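Local coordinates for effector protein HopAB2 (Pseudomonas syringae, PDB 2FD4), which suppresses programmed cell death and immunity in susceptible plants as a virulence factor, its C-terminal domain being a RING- and U-box-like E3 ubiquitin ligase, at residues D41-T44 with G50-S53. Numbering follows the deposited sequence.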
loop_
_atom_site.group_PDB
_atom_site.type_symbol
_atom_site.label_atom_id
_atom_site.label_comp_id
_atom_site.label_asym_id
_atom_site.label_seq_id
_atom_site.Cartn_x
_atom_site.Cartn_y
_atom_site.Cartn_z
ATOM N N ASP A 41 -18.503 -9.780 -3.102
ATOM C CA ASP A 41 -19.635 -9.304 -2.315
ATOM C C ASP A 41 -19.373 -7.900 -1.763
ATOM O O ASP A 41 -19.379 -7.705 -0.539
ATOM C CB ASP A 41 -19.915 -10.272 -1.160
ATOM C CG ASP A 41 -19.918 -11.722 -1.610
ATOM O OD1 ASP A 41 -18.840 -12.189 -2.055
ATOM O OD2 ASP A 41 -20.987 -12.385 -1.510
ATOM N N ASP A 42 -19.136 -6.940 -2.665
ATOM C CA ASP A 42 -18.939 -5.521 -2.317
ATOM C C ASP A 42 -17.520 -5.237 -1.821
ATOM O O ASP A 42 -17.180 -4.100 -1.509
ATOM C CB ASP A 42 -19.955 -5.068 -1.251
ATOM C CG ASP A 42 -20.644 -3.758 -1.601
ATOM O OD1 ASP A 42 -19.951 -2.747 -1.865
ATOM O OD2 ASP A 42 -21.894 -3.753 -1.601
ATOM N N VAL A 43 -16.678 -6.266 -1.799
ATOM C CA VAL A 43 -15.385 -6.205 -1.154
ATOM C C VAL A 43 -14.396 -5.459 -2.041
ATOM O O VAL A 43 -14.448 -5.570 -3.265
ATOM C CB VAL A 43 -14.871 -7.639 -0.866
ATOM C CG1 VAL A 43 -13.436 -7.617 -0.369
ATOM C CG2 VAL A 43 -15.771 -8.338 0.142
ATOM N N THR A 44 -13.500 -4.693 -1.413
ATOM C CA THR A 44 -12.417 -4.060 -2.121
ATOM C C THR A 44 -11.451 -5.139 -2.632
ATOM O O THR A 44 -11.079 -6.046 -1.875
ATOM C CB THR A 44 -11.644 -3.085 -1.183
ATOM O OG1 THR A 44 -12.565 -2.187 -0.561
ATOM C CG2 THR A 44 -10.642 -2.283 -1.962
ATOM N N GLY A 50 -7.644 -9.846 -6.302
ATOM C CA GLY A 50 -8.049 -10.515 -5.083
ATOM C C GLY A 50 -8.564 -9.573 -4.015
ATOM O O GLY A 50 -8.263 -8.392 -4.018
ATOM N N GLU A 51 -9.381 -10.117 -3.108
ATOM C CA GLU A 51 -9.998 -9.325 -2.073
ATOM C C GLU A 51 -8.939 -8.894 -1.063
ATOM O O GLU A 51 -7.957 -9.620 -0.819
ATOM C CB GLU A 51 -11.069 -10.121 -1.339
ATOM C CG GLU A 51 -12.280 -10.510 -2.197
ATOM C CD GLU A 51 -13.309 -11.298 -1.415
ATOM O OE1 GLU A 51 -12.972 -11.731 -0.280
ATOM O OE2 GLU A 51 -14.444 -11.536 -1.954
ATOM N N LEU A 52 -9.128 -7.716 -0.489
ATOM C CA LEU A 52 -8.281 -7.251 0.633
ATOM C C LEU A 52 -8.924 -7.420 2.028
ATOM O O LEU A 52 -10.143 -7.278 2.171
ATOM C CB LEU A 52 -7.908 -5.788 0.458
ATOM C CG LEU A 52 -6.985 -5.492 -0.699
ATOM C CD1 LEU A 52 -6.908 -4.009 -0.909
ATOM C CD2 LEU A 52 -5.646 -6.141 -0.442
ATOM N N SER A 53 -8.100 -7.744 3.043
ATOM C CA SER A 53 -8.537 -7.827 4.428
ATOM C C SER A 53 -7.411 -7.540 5.429
ATOM O O SER A 53 -6.279 -8.012 5.289
ATOM C CB SER A 53 -9.185 -9.174 4.778
ATOM O OG SER A 53 -9.845 -9.121 6.063
#
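The carboxylate of Glu51 has the isopropyl group of Val43 against one of its faces, while its OE2 side is directed toward the carboxylate of Asp41. Val43 CG1 sits almost squarely over the flat group, 3.8 Å from Glu51 CD, and also touches the aliphatic stem, 3.6 Å from Glu51 CB. With CG1 anti to the backbone N (chi1 172°), this methyl is carried onto the glutamate, whose extended chain crosses the valine at about a right angle. The backbones are joined beside this packing: Leu52 N donates to Thr44 O at 2.9 Å in a nearly straight bond (166° at the hydrogen). Glu51 CA adds a CH···O contact to the same oxygen, 3.5 Å from Thr44 O. On the inner side, Thr44 CG2 approaches Leu52 CD1 to 4.2 Å, and both side chains rest on Phe85 of strand 83-87, whereas Thr44 OG1 is bonded to the backbone N of Lys33. The contact thus illustrates how a non-regular loop closes on itself: it brackets residues 45-49, which include Phe48, inferred to bind the E2 enzyme. Chemically, Asp41 OD1 and Glu51 OE2, 4.4 Å apart, probably repel one another and may ease protonation of either acid, so cohesion here rests on the backbone bond and on van der Waals packing of the valine and the Thr44-Leu52 pair rather than on charge.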